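Local coordinates for protein endo-beta-1,2-glucanase (Talaromyces funiculosus, PDB 6IMV) that cuts within beta-1,2-glucan chains by hydrolysing their internal beta-1,2-glucosidic linkages, as a fungal glycoside hydrolase that can hold sophorose in its pocket, at residues A180-N185 with S448-Q453; A91-G96 with G114-I119; L310-Y315 with Q453-E458; V87-H92 with A98-F103. All blocks are in the same frame, centred on the assembly; numbering follows the deposited sequence.

Interaction 1 (A180-N185 with S448-Q453); sequences AENTSN and SGLVSQ
The last turn of helix 163-182 faces the first turns of helix 448-457 with a CA to CA separation of 9.3 Å between Asn182 and Leu450, too wide for backbone contact and bridged by side chains alone. The motif is a reciprocal amide pair between two helices far apart in sequence, at the surface of a fold consistent with an (alpha/alpha)6 barrel. Asn182 and Gln453 approach from opposite directions, their amide planes only 15° apart, and each gives one N-H and takes one. Asn182 ND2 donates almost straight (174°) to Gln453 OE1 over 2.9 Å; Gln453 NE2 returns a more bent bond to Asn182 OD1, also 2.9 Å. Both acceptors are met in the carbonyl plane on a lone pair, which keeps the two amides nearly in one plane. Gln453 spans the gap because its CG is anti to the backbone N (chi1 -176°) and the chain beyond stays extended. Asn182 OD1 has a second donor, Gln178 NE2, one turn earlier. With an alanine here, the Gln453 amide is gone, and Asn182 ND2 would probably be left without its acceptor on helix 448-457, its amide less firmly fixed. One methyl of Leu450 adds an apolar touch off the ND2 end, CD2 lying 3.8 Å from Asn182 ND2.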
loop_
_atom_site.group_PDB
_atom_site.type_symbol
_atom_site.label_atom_id
_atom_site.label_comp_id
_atom_site.label_asym_id
_atom_site.label_seq_id
_atom_site.Cartn_x
_atom_site.Cartn_y
_atom_site.Cartn_z
ATOM N N ALA A 180 -14.297 -11.824 8.013
ATOM C CA ALA A 180 -14.850 -13.150 7.752
ATOM C C ALA A 180 -15.726 -13.602 8.929
ATOM O O ALA A 180 -16.826 -14.119 8.720
ATOM C CB ALA A 180 -13.740 -14.127 7.491
ATOM N N GLU A 181 -15.246 -13.376 10.157
ATOM C CA GLU A 181 -15.973 -13.788 11.364
ATOM C C GLU A 181 -17.233 -12.926 11.543
ATOM O O GLU A 181 -18.262 -13.448 11.962
ATOM C CB GLU A 181 -15.033 -13.794 12.570
ATOM C CG GLU A 181 -14.034 -14.937 12.501
ATOM C CD GLU A 181 -12.897 -14.918 13.509
ATOM O OE1 GLU A 181 -12.853 -13.994 14.344
ATOM O OE2 GLU A 181 -12.050 -15.835 13.449
ATOM N N ASN A 182 -17.180 -11.656 11.126
ATOM C CA ASN A 182 -18.320 -10.746 11.213
ATOM C C ASN A 182 -19.508 -11.216 10.357
ATOM O O ASN A 182 -20.612 -10.746 10.591
ATOM C CB ASN A 182 -17.957 -9.317 10.801
ATOM C CG ASN A 182 -17.248 -8.544 11.890
ATOM O OD1 ASN A 182 -17.147 -9.016 13.020
ATOM N ND2 ASN A 182 -16.753 -7.360 11.556
ATOM N N THR A 183 -19.291 -12.099 9.369
ATOM C CA THR A 183 -20.367 -12.559 8.478
ATOM C C THR A 183 -21.277 -13.595 9.156
ATOM O O THR A 183 -22.377 -13.836 8.668
ATOM C CB THR A 183 -19.841 -13.212 7.190
ATOM O OG1 THR A 183 -19.110 -14.387 7.543
ATOM C CG2 THR A 183 -18.980 -12.299 6.347
ATOM N N SER A 184 -20.792 -14.271 10.204
ATOM C CA SER A 184 -21.500 -15.424 10.824
ATOM C C SER A 184 -21.691 -16.606 9.848
ATOM O O SER A 184 -22.362 -17.574 10.184
ATOM C CB SER A 184 -22.823 -15.007 11.418
ATOM O OG SER A 184 -22.621 -14.204 12.568
ATOM N N ASN A 185 -21.087 -16.550 8.655
ATOM C CA ASN A 185 -21.121 -17.647 7.684
ATOM C C ASN A 185 -20.109 -18.703 8.141
ATOM O O ASN A 185 -18.937 -18.375 8.365
ATOM C CB ASN A 185 -20.840 -17.131 6.270
ATOM C CG ASN A 185 -20.692 -18.217 5.230
ATOM O OD1 ASN A 185 -19.941 -19.173 5.402
ATOM N ND2 ASN A 185 -21.376 -18.051 4.114
ATOM N N SER A 448 -8.742 -0.110 8.850
ATOM C CA SER A 448 -8.475 0.290 10.237
ATOM C C SER A 448 -9.699 0.069 11.143
ATOM O O SER A 448 -9.533 -0.216 12.345
ATOM C CB SER A 448 -7.963 1.692 10.328
ATOM O OG SER A 448 -8.908 2.634 9.872
ATOM N N GLY A 449 -10.906 0.192 10.578
ATOM C CA GLY A 449 -12.158 -0.107 11.292
ATOM C C GLY A 449 -12.237 -1.569 11.726
ATOM O O GLY A 449 -12.513 -1.871 12.882
ATOM N N LEU A 450 -12.006 -2.488 10.785
ATOM C CA LEU A 450 -11.963 -3.916 11.086
ATOM C C LEU A 450 -10.866 -4.225 12.116
ATOM O O LEU A 450 -11.089 -4.997 13.056
ATOM C CB LEU A 450 -11.734 -4.690 9.787
ATOM C CG LEU A 450 -12.962 -4.831 8.896
ATOM C CD1 LEU A 450 -12.567 -5.218 7.481
ATOM C CD2 LEU A 450 -13.940 -5.839 9.481
ATOM N N VAL A 451 -9.693 -3.618 11.946
ATOM C CA VAL A 451 -8.555 -3.887 12.806
ATOM C C VAL A 451 -8.877 -3.375 14.215
ATOM O O VAL A 451 -8.623 -4.060 15.198
ATOM C CB VAL A 451 -7.268 -3.275 12.223
ATOM C CG1 VAL A 451 -6.133 -3.221 13.237
ATOM C CG2 VAL A 451 -6.847 -4.026 10.971
ATOM N N SER A 452 -9.457 -2.172 14.293
ATOM C CA SER A 452 -9.853 -1.553 15.554
ATOM C C SER A 452 -10.828 -2.462 16.331
ATOM O O SER A 452 -10.732 -2.612 17.557
ATOM C CB SER A 452 -10.438 -0.176 15.260
ATOM O OG SER A 452 -11.027 0.373 16.408
ATOM N N GLN A 453 -11.774 -3.076 15.618
ATOM C CA GLN A 453 -12.765 -3.956 16.253
ATOM C C GLN A 453 -12.060 -5.121 16.963
ATOM O O GLN A 453 -12.331 -5.420 18.127
ATOM C CB GLN A 453 -13.742 -4.459 15.197
ATOM C CG GLN A 453 -14.866 -5.313 15.758
ATOM C CD GLN A 453 -15.610 -6.000 14.641
ATOM O OE1 GLN A 453 -15.481 -5.636 13.471
ATOM N NE2 GLN A 453 -16.395 -7.004 15.000
#

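Interaction 2 (A91-G96 with G114-I119); sequences AHAIAG and GIAASI
Ala93 and Ile94, in the last turn of helix 80-94, pack against Ala116 and Ala117 of helix 112-133 in a buried contact of three alanines and one isoleucine. The methyl-to-methyl part comes first: Ala93 CB meets Ala116 CB at 3.9 Å, both CB atoms being directed at the opposite helix. Ala116 CB also lies beside the base of Ile94, 4.4 Å from Ile94 CB, so that one methyl fits against two successive residues. With only methyls at Ala93 and Ala116, the backbones draw close, and the CA atoms of Ile94 and Ala116 are 5.9 Å apart. The longer reach belongs to Ile94. Its CG1 stands anti to the backbone N (chi1 -156°), and the extended chain carries CD1 alongside helix 112-133 to within 3.9 Å of Ala117 CB. No hydrogen bond joins the two segments. The end of helix 80-94 is closed by its own backbone in a Schellman motif, one bond of which runs from Gly96 N to Ala93 O (3.1 Å); the positive phi at Gly96 suits a glycine. Around this contact, Ala93 also touches Ala100 and Leu104 of helix 98-104, while Ile94 leans on Phe176 and Ala179 of helix 163-182, so the end of helix 80-94 is wedged among three other helices.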
loop_
_atom_site.group_PDB
_atom_site.type_symbol
_atom_site.label_atom_id
_atom_site.label_comp_id
_atom_site.label_asym_id
_atom_site.label_seq_id
_atom_site.Cartn_x
_atom_site.Cartn_y
_atom_site.Cartn_z
ATOM N N ALA A 91 -10.922 -8.436 2.428
ATOM C CA ALA A 91 -11.557 -8.215 3.723
ATOM C C ALA A 91 -12.871 -7.451 3.520
ATOM O O ALA A 91 -13.906 -7.845 4.065
ATOM C CB ALA A 91 -10.617 -7.505 4.666
ATOM N N HIS A 92 -12.842 -6.405 2.682
ATOM C CA HIS A 92 -14.049 -5.632 2.379
ATOM C C HIS A 92 -15.050 -6.488 1.590
ATOM O O HIS A 92 -16.254 -6.449 1.864
ATOM C CB HIS A 92 -13.693 -4.335 1.642
ATOM C CG HIS A 92 -12.982 -3.343 2.500
ATOM N ND1 HIS A 92 -13.606 -2.693 3.551
ATOM C CD2 HIS A 92 -11.708 -2.891 2.478
ATOM C CE1 HIS A 92 -12.747 -1.878 4.130
ATOM N NE2 HIS A 92 -11.574 -1.984 3.493
ATOM N N ALA A 93 -14.544 -7.239 0.603
ATOM C CA ALA A 93 -15.373 -8.053 -0.276
ATOM C C ALA A 93 -16.145 -9.100 0.541
ATOM O O ALA A 93 -17.364 -9.246 0.371
ATOM C CB ALA A 93 -14.536 -8.707 -1.344
ATOM N N ILE A 94 -15.445 -9.816 1.429
ATOM C CA ILE A 94 -16.083 -10.903 2.183
ATOM C C ILE A 94 -17.092 -10.333 3.197
ATOM O O ILE A 94 -17.996 -11.036 3.581
ATOM C CB ILE A 94 -15.063 -11.839 2.868
ATOM C CG1 ILE A 94 -15.693 -13.216 3.113
ATOM C CG2 ILE A 94 -14.507 -11.230 4.143
ATOM C CD1 ILE A 94 -14.703 -14.309 3.391
ATOM N N ALA A 95 -16.901 -9.082 3.631
ATOM C CA ALA A 95 -17.796 -8.421 4.580
ATOM C C ALA A 95 -19.069 -7.921 3.884
ATOM O O ALA A 95 -19.988 -7.485 4.546
ATOM C CB ALA A 95 -17.091 -7.286 5.267
ATOM N N GLY A 96 -19.117 -7.995 2.551
ATOM C CA GLY A 96 -20.303 -7.640 1.773
ATOM C C GLY A 96 -20.316 -6.187 1.330
ATOM O O GLY A 96 -21.367 -5.690 0.933
ATOM N N GLY A 114 -17.906 -14.863 -1.995
ATOM C CA GLY A 114 -17.485 -16.203 -2.407
ATOM C C GLY A 114 -16.170 -16.175 -3.174
ATOM O O GLY A 114 -15.319 -17.043 -2.983
ATOM N N ILE A 115 -16.006 -15.173 -4.046
ATOM C CA ILE A 115 -14.769 -15.008 -4.813
ATOM C C ILE A 115 -13.599 -14.749 -3.845
ATOM O O ILE A 115 -12.572 -15.431 -3.922
ATOM C CB ILE A 115 -14.899 -13.910 -5.888
ATOM C CG1 ILE A 115 -15.900 -14.303 -6.980
ATOM C CG2 ILE A 115 -13.536 -13.574 -6.482
ATOM C CD1 ILE A 115 -16.374 -13.138 -7.846
ATOM N N ALA A 116 -13.771 -13.793 -2.927
ATOM C CA ALA A 116 -12.731 -13.487 -1.938
ATOM C C ALA A 116 -12.388 -14.737 -1.106
ATOM O O ALA A 116 -11.206 -15.058 -0.911
ATOM C CB ALA A 116 -13.171 -12.344 -1.058
ATOM N N ALA A 117 -13.421 -15.449 -0.629
ATOM C CA ALA A 117 -13.236 -16.622 0.237
ATOM C C ALA A 117 -12.456 -17.709 -0.513
ATOM O O ALA A 117 -11.519 -18.298 0.010
ATOM C CB ALA A 117 -14.572 -17.138 0.726
ATOM N N SER A 118 -12.848 -17.953 -1.759
ATOM C CA SER A 118 -12.234 -18.993 -2.577
ATOM C C SER A 118 -10.734 -18.718 -2.798
ATOM O O SER A 118 -9.897 -19.628 -2.635
ATOM C CB SER A 118 -12.955 -19.125 -3.870
ATOM O OG SER A 118 -12.247 -19.975 -4.732
ATOM N N ILE A 119 -10.392 -17.483 -3.174
ATOM C CA ILE A 119 -9.006 -17.138 -3.470
ATOM C C ILE A 119 -8.177 -17.207 -2.175
ATOM O O ILE A 119 -7.049 -17.693 -2.180
ATOM C CB ILE A 119 -8.895 -15.771 -4.179
ATOM C CG1 ILE A 119 -9.561 -15.795 -5.559
ATOM C CG2 ILE A 119 -7.437 -15.347 -4.281
ATOM C CD1 ILE A 119 -9.855 -14.426 -6.140
#

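Interaction 3 (L310-Y315 with Q453-E458); sequences LEMPYY and QKMKAE
An inverse gamma turn centred on Pro313, in the loop between strand 290-296 and helix 318-337, presents Met312 and Pro313 to Met455 of helix 448-457. The turn is closed by the bond from Tyr314 N to Met312 O (2.8 Å). The two methionines cross at about a right angle and touch tip to tip, Met312 CE lying 3.7 Å from Met455 CE. Both chains bend at their last torsion (chi3 79° in Met312, 85° in Met455), which turns each methyl out of the line of its chain. Met455 SD touches two carbons, Met312 CE and Pro313 CD, each at 4.0 Å. Leu253 and Trp256 touch Met312, Phe260 touches Met455, and Phe464 of helix 461-475 meets Met312, Pro313 and Met455 alike. On helix 448-457 the next residue back, Lys454, makes a salt bridge through NZ to Glu458 OE2 (2.8 Å), four residues on, and a cation-pi contact with Tyr174. The contact is thus an inverse gamma turn in a loop between secondary-structure elements, packed by its proline and the preceding methionine on a helix, in a fold consistent with an (alpha/alpha)6 barrel.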
loop_
_atom_site.group_PDB
_atom_site.type_symbol
_atom_site.label_atom_id
_atom_site.label_comp_id
_atom_site.label_asym_id
_atom_site.label_seq_id
_atom_site.Cartn_x
_atom_site.Cartn_y
_atom_site.Cartn_z
ATOM N N LEU A 310 -3.805 3.005 6.583
ATOM C CA LEU A 310 -4.782 2.113 5.937
ATOM C C LEU A 310 -5.066 0.883 6.807
ATOM O O LEU A 310 -6.080 0.214 6.599
ATOM C CB LEU A 310 -4.262 1.633 4.577
ATOM C CG LEU A 310 -4.174 2.659 3.449
ATOM C CD1 LEU A 310 -3.356 2.092 2.299
ATOM C CD2 LEU A 310 -5.556 3.069 2.960
ATOM N N GLU A 311 -4.144 0.540 7.711
ATOM C CA GLU A 311 -4.147 -0.789 8.342
ATOM C C GLU A 311 -4.394 -0.720 9.858
ATOM O O GLU A 311 -4.797 -1.699 10.429
ATOM C CB GLU A 311 -2.832 -1.507 8.043
ATOM C CG GLU A 311 -2.556 -1.640 6.552
ATOM C CD GLU A 311 -1.686 -2.821 6.168
ATOM O OE1 GLU A 311 -1.777 -3.895 6.843
ATOM O OE2 GLU A 311 -0.909 -2.669 5.218
ATOM N N MET A 312 -4.133 0.414 10.508
ATOM C CA MET A 312 -4.377 0.553 11.948
ATOM C C MET A 312 -5.030 1.901 12.205
ATOM O O MET A 312 -4.845 2.830 11.424
ATOM C CB MET A 312 -3.077 0.433 12.748
ATOM C CG MET A 312 -2.411 -0.920 12.577
ATOM S SD MET A 312 -0.966 -1.118 13.613
ATOM C CE MET A 312 -1.715 -1.508 15.199
ATOM N N PRO A 313 -5.844 2.033 13.276
ATOM C CA PRO A 313 -6.660 3.233 13.488
ATOM C C PRO A 313 -5.893 4.447 14.043
ATOM O O PRO A 313 -6.278 5.019 15.061
ATOM C CB PRO A 313 -7.724 2.726 14.478
ATOM C CG PRO A 313 -7.005 1.680 15.286
ATOM C CD PRO A 313 -6.088 0.994 14.293
ATOM N N TYR A 314 -4.851 4.865 13.320
ATOM C CA TYR A 314 -4.093 6.064 13.612
ATOM C C TYR A 314 -5.007 7.299 13.679
ATOM O O TYR A 314 -4.776 8.181 14.492
ATOM C CB TYR A 314 -3.010 6.268 12.545
ATOM C CG TYR A 314 -1.797 5.396 12.739
ATOM C CD1 TYR A 314 -0.742 5.831 13.522
ATOM C CD2 TYR A 314 -1.706 4.138 12.158
ATOM C CE1 TYR A 314 0.377 5.043 13.720
ATOM C CE2 TYR A 314 -0.591 3.335 12.353
ATOM C CZ TYR A 314 0.452 3.789 13.141
ATOM O OH TYR A 314 1.566 3.023 13.360
ATOM N N TYR A 315 -6.033 7.362 12.819
ATOM C CA TYR A 315 -6.852 8.576 12.697
ATOM C C TYR A 315 -7.948 8.639 13.770
ATOM O O TYR A 315 -8.699 9.615 13.786
ATOM C CB TYR A 315 -7.417 8.706 11.281
ATOM C CG TYR A 315 -6.383 8.984 10.218
ATOM C CD1 TYR A 315 -5.076 9.328 10.549
ATOM C CD2 TYR A 315 -6.708 8.903 8.870
ATOM C CE1 TYR A 315 -4.123 9.559 9.571
ATOM C CE2 TYR A 315 -5.771 9.154 7.883
ATOM C CZ TYR A 315 -4.473 9.489 8.233
ATOM O OH TYR A 315 -3.530 9.738 7.275
ATOM N N GLN A 453 -11.774 -3.076 15.618
ATOM C CA GLN A 453 -12.765 -3.956 16.253
ATOM C C GLN A 453 -12.060 -5.121 16.963
ATOM O O GLN A 453 -12.331 -5.420 18.127
ATOM C CB GLN A 453 -13.742 -4.459 15.197
ATOM C CG GLN A 453 -14.866 -5.313 15.758
ATOM C CD GLN A 453 -15.610 -6.000 14.641
ATOM O OE1 GLN A 453 -15.481 -5.636 13.471
ATOM N NE2 GLN A 453 -16.395 -7.004 15.000
ATOM N N LYS A 454 -11.127 -5.758 16.253
ATOM C CA LYS A 454 -10.426 -6.944 16.739
ATOM C C LYS A 454 -9.440 -6.534 17.844
ATOM O O LYS A 454 -9.296 -7.236 18.842
ATOM C CB LYS A 454 -9.764 -7.652 15.553
ATOM C CG LYS A 454 -9.174 -9.028 15.834
ATOM C CD LYS A 454 -8.774 -9.750 14.558
ATOM C CE LYS A 454 -7.891 -10.958 14.801
ATOM N NZ LYS A 454 -8.573 -11.987 15.621
ATOM N N MET A 455 -8.782 -5.381 17.678
ATOM C CA MET A 455 -7.870 -4.855 18.702
ATOM C C MET A 455 -8.631 -4.623 20.017
ATOM O O MET A 455 -8.127 -4.941 21.100
ATOM C CB MET A 455 -7.220 -3.543 18.253
ATOM C CG MET A 455 -6.180 -3.722 17.154
ATOM S SD MET A 455 -5.390 -2.144 16.735
ATOM C CE MET A 455 -4.110 -2.087 17.984
ATOM N N LYS A 456 -9.845 -4.072 19.920
ATOM C CA LYS A 456 -10.683 -3.820 21.097
ATOM C C LYS A 456 -11.063 -5.155 21.750
ATOM O O LYS A 456 -10.967 -5.301 22.965
ATOM C CB LYS A 456 -11.919 -3.003 20.720
ATOM C CG LYS A 456 -11.635 -1.521 20.517
ATOM C CD LYS A 456 -12.784 -0.759 19.888
ATOM C CE LYS A 456 -12.467 0.709 19.725
ATOM N NZ LYS A 456 -13.525 1.410 18.966
ATOM N N ALA A 457 -11.453 -6.134 20.931
ATOM C CA ALA A 457 -11.829 -7.457 21.424
ATOM C C ALA A 457 -10.630 -8.150 22.098
ATOM O O ALA A 457 -10.823 -8.917 23.028
ATOM C CB ALA A 457 -12.412 -8.280 20.307
ATOM N N GLU A 458 -9.397 -7.853 21.659
ATOM C CA GLU A 458 -8.189 -8.496 22.204
ATOM C C GLU A 458 -7.500 -7.571 23.214
ATOM O O GLU A 458 -6.400 -7.858 23.657
ATOM C CB GLU A 458 -7.260 -8.921 21.064
ATOM C CG GLU A 458 -7.860 -10.061 20.256
ATOM C CD GLU A 458 -7.181 -10.464 18.954
ATOM O OE1 GLU A 458 -6.071 -9.949 18.658
ATOM O OE2 GLU A 458 -7.779 -11.288 18.238
#

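Interaction 4 (V87-H92 with A98-F103); sequences VMLYAH and ADAARF
Leu89 and Phe103 join helix 80-94 to helix 98-104, two helices linked by a short turn and crossing steeply, their segment axes passing 9.1 Å apart with their directions 121° apart. From CB, which is directed at helix 98-104, the Leu89 chain leaves anti to the backbone N (chi1 -176°), bringing CG 4.0 Å from Phe103 CE1. Beyond the branch the two methyls part company. Leu89 CD1 lies above the ring plane, beyond the CD1-CE1 bond of Phe103 and 3.9 Å from Phe103 CE1. Leu89 CD2 lies over one face of the ring, 4.0 Å above the plane and offset toward the rim, and it also looks across to Ala100 CB at 4.4 Å. Phe103 thus receives the leucine obliquely, with methyls on its CD1-CE1 side. Nearer the turn, Ala100 CB approaches His92 CB at 3.8 Å; the histidine ring swings off elsewhere, where NE2 makes a weak hydrogen bond to Gly446 O. Small Ala100 lets the backbones close in, the CA atoms of His92 and Ala100 being 5.9 Å apart. Were Leu89 replaced by an alanine, both methyls would be missing and the Phe103 ring is likely to lose the cover these give to one face, opening a gap beside Ala100 and letting the ring turn more easily. Hydrogen bonds between the segments are absent, so cohesion comes from the fit of carbon surfaces: this face of helix 98-104 meets helix 80-94 by apolar packing alone.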
loop_
_atom_site.group_PDB
_atom_site.type_symbol
_atom_site.label_atom_id
_atom_site.label_comp_id
_atom_site.label_asym_id
_atom_site.label_seq_id
_atom_site.Cartn_x
_atom_site.Cartn_y
_atom_site.Cartn_z
ATOM N N VAL A 87 -5.325 -8.710 0.137
ATOM C CA VAL A 87 -6.016 -9.220 1.317
ATOM C C VAL A 87 -6.968 -8.149 1.867
ATOM O O VAL A 87 -8.110 -8.468 2.222
ATOM C CB VAL A 87 -5.019 -9.748 2.368
ATOM C CG1 VAL A 87 -5.666 -9.955 3.733
ATOM C CG2 VAL A 87 -4.368 -11.039 1.890
ATOM N N MET A 88 -6.516 -6.892 1.914
ATOM C CA MET A 88 -7.355 -5.788 2.396
ATOM C C MET A 88 -8.618 -5.677 1.530
ATOM O O MET A 88 -9.722 -5.503 2.054
ATOM C CB MET A 88 -6.591 -4.455 2.383
ATOM C CG MET A 88 -5.671 -4.284 3.565
ATOM S SD MET A 88 -4.922 -2.632 3.651
ATOM C CE MET A 88 -3.576 -2.824 2.496
ATOM N N LEU A 89 -8.456 -5.777 0.205
ATOM C CA LEU A 89 -9.589 -5.740 -0.730
ATOM C C LEU A 89 -10.553 -6.885 -0.388
ATOM O O LEU A 89 -11.767 -6.679 -0.329
ATOM C CB LEU A 89 -9.054 -5.854 -2.158
ATOM C CG LEU A 89 -10.038 -5.748 -3.321
ATOM C CD1 LEU A 89 -10.693 -7.078 -3.626
ATOM C CD2 LEU A 89 -11.087 -4.675 -3.121
ATOM N N TYR A 90 -9.996 -8.085 -0.171
ATOM C CA TYR A 90 -10.790 -9.277 0.117
ATOM C C TYR A 90 -11.507 -9.163 1.469
ATOM O O TYR A 90 -12.581 -9.743 1.629
ATOM C CB TYR A 90 -9.935 -10.545 0.056
ATOM C CG TYR A 90 -9.412 -10.914 -1.308
ATOM C CD1 TYR A 90 -9.992 -10.452 -2.477
ATOM C CD2 TYR A 90 -8.317 -11.751 -1.421
ATOM C CE1 TYR A 90 -9.481 -10.800 -3.718
ATOM C CE2 TYR A 90 -7.799 -12.114 -2.651
ATOM C CZ TYR A 90 -8.388 -11.646 -3.808
ATOM O OH TYR A 90 -7.861 -12.003 -5.009
ATOM N N ALA A 91 -10.922 -8.436 2.428
ATOM C CA ALA A 91 -11.557 -8.215 3.723
ATOM C C ALA A 91 -12.871 -7.451 3.520
ATOM O O ALA A 91 -13.906 -7.845 4.065
ATOM C CB ALA A 91 -10.617 -7.505 4.666
ATOM N N HIS A 92 -12.842 -6.405 2.682
ATOM C CA HIS A 92 -14.049 -5.632 2.379
ATOM C C HIS A 92 -15.050 -6.488 1.590
ATOM O O HIS A 92 -16.254 -6.449 1.864
ATOM C CB HIS A 92 -13.693 -4.335 1.642
ATOM C CG HIS A 92 -12.982 -3.343 2.500
ATOM N ND1 HIS A 92 -13.606 -2.693 3.551
ATOM C CD2 HIS A 92 -11.708 -2.891 2.478
ATOM C CE1 HIS A 92 -12.747 -1.878 4.130
ATOM N NE2 HIS A 92 -11.574 -1.984 3.493
ATOM N N ALA A 98 -20.365 -3.071 -0.835
ATOM C CA ALA A 98 -20.929 -2.881 -2.167
ATOM C C ALA A 98 -19.856 -2.312 -3.104
ATOM O O ALA A 98 -19.819 -2.666 -4.275
ATOM C CB ALA A 98 -22.130 -1.975 -2.101
ATOM N N ASP A 99 -19.011 -1.420 -2.571
ATOM C CA ASP A 99 -17.894 -0.838 -3.326
ATOM C C ASP A 99 -16.876 -1.930 -3.702
ATOM O O ASP A 99 -16.392 -1.950 -4.816
ATOM C CB ASP A 99 -17.241 0.323 -2.560
ATOM C CG ASP A 99 -17.908 1.679 -2.797
ATOM O OD1 ASP A 99 -18.907 1.734 -3.563
ATOM O OD2 ASP A 99 -17.420 2.682 -2.225
ATOM N N ALA A 100 -16.532 -2.816 -2.759
ATOM C CA ALA A 100 -15.618 -3.920 -3.049
ATOM C C ALA A 100 -16.223 -4.849 -4.116
ATOM O O ALA A 100 -15.495 -5.417 -4.921
ATOM C CB ALA A 100 -15.274 -4.678 -1.793
ATOM N N ALA A 101 -17.555 -4.996 -4.115
ATOM C CA ALA A 101 -18.275 -5.836 -5.083
ATOM C C ALA A 101 -18.268 -5.177 -6.470
ATOM O O ALA A 101 -18.183 -5.865 -7.483
ATOM C CB ALA A 101 -19.691 -6.087 -4.606
ATOM N N ARG A 102 -18.362 -3.845 -6.512
ATOM C CA ARG A 102 -18.251 -3.087 -7.770
ATOM C C ARG A 102 -16.891 -3.364 -8.431
ATOM O O ARG A 102 -16.813 -3.448 -9.644
ATOM C CB ARG A 102 -18.446 -1.594 -7.513
ATOM C CG ARG A 102 -18.294 -0.712 -8.742
ATOM C CD ARG A 102 -19.476 -0.815 -9.673
ATOM N NE ARG A 102 -19.408 0.247 -10.668
ATOM C CZ ARG A 102 -20.104 0.262 -11.796
ATOM N NH1 ARG A 102 -21.013 -0.669 -12.033
ATOM N NH2 ARG A 102 -19.872 1.206 -12.687
ATOM N N PHE A 103 -15.843 -3.505 -7.608
ATOM C CA PHE A 103 -14.494 -3.897 -8.046
ATOM C C PHE A 103 -14.467 -5.372 -8.458
ATOM O O PHE A 103 -14.064 -5.687 -9.581
ATOM C CB PHE A 103 -13.481 -3.608 -6.933
ATOM C CG PHE A 103 -12.054 -4.006 -7.227
ATOM C CD1 PHE A 103 -11.630 -5.314 -7.051
ATOM C CD2 PHE A 103 -11.119 -3.066 -7.638
ATOM C CE1 PHE A 103 -10.313 -5.677 -7.297
ATOM C CE2 PHE A 103 -9.803 -3.431 -7.888
ATOM C CZ PHE A 103 -9.403 -4.732 -7.709
#

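From the N terminus, interaction 4 comes first, folding helix 98-104 back on helix 80-94 across a tight turn. Interaction 2 starts from the same part of helix 80-94, sharing Ala91 and His92, and closes a longer loop onto helix 112-133, with helix 98-104 inside it. Both are complete before interaction 1 opens at helix 163-182, whose end and following residue, Ala180 and Thr183, touch Ile94. Interactions 1 and 3 cross along the chain and share Gln453, each closing a long excursion. Interaction 1 ties helix 163-182, and interaction 3 the loop 310-315, to helix 448-457, while interactions 2 and 4 gather the early helices.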